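Local coordinates for protein putative short-chain oxidoreductase (Thermus thermophilus, PDB 2YUT) that binds NADP(+) in a Rossmann-type fold and probably works as an oxidoreductase of the short-chain dehydrogenase/reductase family, at residues A[103-108]-A[143-148]. Residues are numbered along the deposited sequence; the frame is centred on the assembly and turned at random.
Sequences FVLKHA and AYLEAA
A single methyl group, CD2 of Leu-105, makes all the close apolar contacts between segments 103-108 and 143-148. Its nearest partner is CD2 of Leu-145 at 4.2 Å, a methyl-to-methyl approach. The same Leu-105 CD2 lies 4.4 Å from CB of Ala-148 and, at an equal 4.4 Å, comes obliquely to CE2 of the Tyr-144 ring. With CG anti to the backbone N (chi1 -174°), Leu-105 reaches toward the other helix. The local axes run nearly parallel, at 17°, and stay 12.6 Å apart at closest approach. The CB of Leu-145 does not aim at the other helix, but with CG beside the backbone N (chi1 -64°) the end of the side chain comes nearer through CD2. Helices 89-107 and 132-153 lie side by side against the parallel sheet of the Rossmann fold of short-chain dehydrogenases, and strand 158-162 underlies the junction, Leu-159 touching both Leu-105 and Ala-148 while Leu-161 meets Leu-145. Tyr-144 also packs on Leu-98 and Ala-102 of helix 89-107, extending the helix pairing, and touches Val-82 of the second subunit. Beyond the apolar cluster, Arg-83 of that subunit hydrogen-bonds through NH1 to the carbonyl oxygens of Leu-105 and Ala-108.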
ATOM      1  N   PHE A 103       0.988  13.278  -2.280  1.00 16.28           N
ATOM      2  CA  PHE A 103       1.412  14.675  -2.177  1.00 18.52           C
ATOM      3  C   PHE A 103       0.795  15.517  -3.300  1.00 18.75           C
ATOM      4  O   PHE A 103       0.342  16.636  -3.072  1.00 17.49           O
ATOM      5  CB  PHE A 103       2.943  14.790  -2.206  1.00 17.88           C
ATOM      6  CG  PHE A 103       3.629  14.143  -1.028  1.00 23.61           C
ATOM      7  CD1 PHE A 103       2.959  13.968   0.181  1.00 20.75           C
ATOM      8  CD2 PHE A 103       4.954  13.726  -1.124  1.00 15.10           C
ATOM      9  CE1 PHE A 103       3.599  13.387   1.278  1.00 29.57           C
ATOM     10  CE2 PHE A 103       5.604  13.143  -0.033  1.00 26.04           C
ATOM     11  CZ  PHE A 103       4.924  12.973   1.170  1.00 19.30           C
ATOM     12  N   VAL A 104       0.770  14.975  -4.511  1.00 17.64           N
ATOM     13  CA  VAL A 104       0.189  15.695  -5.639  1.00 18.14           C
ATOM     14  C   VAL A 104      -1.306  15.944  -5.415  1.00 17.18           C
ATOM     15  O   VAL A 104      -1.785  17.064  -5.574  1.00 20.10           O
ATOM     16  CB  VAL A 104       0.377  14.907  -6.963  1.00 16.31           C
ATOM     17  CG1 VAL A 104      -0.548  15.460  -8.044  1.00 19.42           C
ATOM     18  CG2 VAL A 104       1.830  15.009  -7.420  1.00 13.55           C
ATOM     19  N   LEU A 105      -2.029  14.896  -5.028  1.00 17.37           N
ATOM     20  CA  LEU A 105      -3.464  14.993  -4.803  1.00 21.28           C
ATOM     21  C   LEU A 105      -3.833  15.942  -3.665  1.00 26.84           C
ATOM     22  O   LEU A 105      -4.880  16.587  -3.697  1.00 20.47           O
ATOM     23  CB  LEU A 105      -4.041  13.601  -4.526  1.00 20.30           C
ATOM     24  CG  LEU A 105      -5.562  13.505  -4.402  1.00 24.42           C
ATOM     25  CD1 LEU A 105      -6.216  14.059  -5.668  1.00 24.62           C
ATOM     26  CD2 LEU A 105      -5.969  12.057  -4.174  1.00 27.63           C
ATOM     27  N   LYS A 106      -2.974  16.029  -2.660  1.00 23.48           N
ATOM     28  CA  LYS A 106      -3.242  16.898  -1.528  1.00 17.40           C
ATOM     29  C   LYS A 106      -3.115  18.383  -1.853  1.00 18.44           C
ATOM     30  O   LYS A 106      -3.921  19.190  -1.401  1.00 19.67           O
ATOM     31  CB  LYS A 106      -2.292  16.569  -0.372  1.00 19.82           C
ATOM     32  CG  LYS A 106      -2.408  17.530   0.814  1.00 20.35           C
ATOM     33  CD  LYS A 106      -1.403  17.192   1.914  1.00 30.50           C
ATOM     34  CE  LYS A 106      -1.539  18.135   3.103  1.00 34.90           C
ATOM     35  NZ  LYS A 106      -0.482  17.899   4.125  1.00 45.60           N
ATOM     36  N   HIS A 107      -2.099  18.739  -2.633  1.00 12.22           N
ATOM     37  CA  HIS A 107      -1.852  20.137  -2.969  1.00 17.40           C
ATOM     38  C   HIS A 107      -2.392  20.634  -4.307  1.00 22.15           C
ATOM     39  O   HIS A 107      -2.320  21.824  -4.605  1.00 22.52           O
ATOM     40  CB  HIS A 107      -0.349  20.394  -2.900  1.00 17.66           C
ATOM     41  CG  HIS A 107       0.238  20.105  -1.556  1.00 17.28           C
ATOM     42  ND1 HIS A 107       0.070  20.944  -0.476  1.00 23.68           N
ATOM     43  CD2 HIS A 107       0.952  19.047  -1.102  1.00 17.32           C
ATOM     44  CE1 HIS A 107       0.657  20.418   0.584  1.00 17.91           C
ATOM     45  NE2 HIS A 107       1.198  19.267   0.231  1.00 20.61           N
ATOM     46  N   ALA A 108      -2.943  19.736  -5.111  1.00 16.86           N
ATOM     47  CA  ALA A 108      -3.462  20.136  -6.414  1.00 19.83           C
ATOM     48  C   ALA A 108      -4.649  21.099  -6.354  1.00 18.47           C
ATOM     49  O   ALA A 108      -5.518  21.001  -5.486  1.00 20.25           O
ATOM     50  CB  ALA A 108      -3.847  18.897  -7.216  1.00 17.91           C
ATOM     51  N   ALA A 143      -6.275   1.605  -3.093  1.00 21.35           N
ATOM     52  CA  ALA A 143      -7.067   1.701  -1.874  1.00 19.22           C
ATOM     53  C   ALA A 143      -7.168   3.161  -1.460  1.00 17.09           C
ATOM     54  O   ALA A 143      -8.229   3.630  -1.053  1.00 22.17           O
ATOM     55  CB  ALA A 143      -6.424   0.867  -0.747  1.00 16.72           C
ATOM     56  N   TYR A 144      -6.056   3.879  -1.569  1.00 11.97           N
ATOM     57  CA  TYR A 144      -6.021   5.289  -1.201  1.00 17.34           C
ATOM     58  C   TYR A 144      -7.033   6.094  -2.020  1.00 27.00           C
ATOM     59  O   TYR A 144      -7.800   6.897  -1.479  1.00 23.68           O
ATOM     60  CB  TYR A 144      -4.622   5.850  -1.446  1.00 13.64           C
ATOM     61  CG  TYR A 144      -4.392   7.213  -0.838  1.00 25.34           C
ATOM     62  CD1 TYR A 144      -4.248   7.363   0.542  1.00 21.98           C
ATOM     63  CD2 TYR A 144      -4.294   8.348  -1.641  1.00 15.03           C
ATOM     64  CE1 TYR A 144      -4.008   8.608   1.108  1.00 23.11           C
ATOM     65  CE2 TYR A 144      -4.052   9.602  -1.083  1.00 21.84           C
ATOM     66  CZ  TYR A 144      -3.909   9.722   0.291  1.00 22.64           C
ATOM     67  OH  TYR A 144      -3.668  10.952   0.848  1.00 24.88           O
ATOM     68  N   LEU A 145      -7.032   5.862  -3.329  1.00 19.19           N
ATOM     69  CA  LEU A 145      -7.919   6.572  -4.242  1.00 21.54           C
ATOM     70  C   LEU A 145      -9.393   6.246  -4.041  1.00 17.47           C
ATOM     71  O   LEU A 145     -10.240   7.133  -4.111  1.00 22.28           O
ATOM     72  CB  LEU A 145      -7.516   6.278  -5.692  1.00 15.67           C
ATOM     73  CG  LEU A 145      -6.122   6.785  -6.078  1.00 31.21           C
ATOM     74  CD1 LEU A 145      -5.770   6.326  -7.487  1.00 34.01           C
ATOM     75  CD2 LEU A 145      -6.086   8.304  -5.989  1.00 27.45           C
ATOM     76  N   GLU A 146      -9.702   4.978  -3.794  1.00 19.54           N
ATOM     77  CA  GLU A 146     -11.088   4.586  -3.591  1.00 19.22           C
ATOM     78  C   GLU A 146     -11.643   5.308  -2.373  1.00 24.13           C
ATOM     79  O   GLU A 146     -12.787   5.757  -2.376  1.00 24.87           O
ATOM     80  CB  GLU A 146     -11.198   3.072  -3.406  1.00 25.69           C
ATOM     81  CG  GLU A 146     -12.615   2.582  -3.141  1.00 37.42           C
ATOM     82  CD  GLU A 146     -13.627   3.154  -4.119  1.00 47.40           C
ATOM     83  OE1 GLU A 146     -13.360   3.124  -5.339  1.00 42.53           O
ATOM     84  OE2 GLU A 146     -14.692   3.629  -3.668  1.00 47.65           O
ATOM     85  N   ALA A 147     -10.814   5.432  -1.341  1.00 20.10           N
ATOM     86  CA  ALA A 147     -11.216   6.098  -0.109  1.00 24.51           C
ATOM     87  C   ALA A 147     -11.390   7.596  -0.324  1.00 27.27           C
ATOM     88  O   ALA A 147     -12.316   8.206   0.207  1.00 32.29           O
ATOM     89  CB  ALA A 147     -10.171   5.852   0.981  1.00 16.35           C
ATOM     90  N   ALA A 148     -10.488   8.178  -1.106  1.00 23.97           N
ATOM     91  CA  ALA A 148     -10.506   9.606  -1.397  1.00 28.61           C
ATOM     92  C   ALA A 148     -11.577   9.989  -2.413  1.00 27.70           C
ATOM     93  O   ALA A 148     -11.895  11.166  -2.569  1.00 27.59           O
ATOM     94  CB  ALA A 148      -9.134  10.042  -1.912  1.00 21.82           C
TER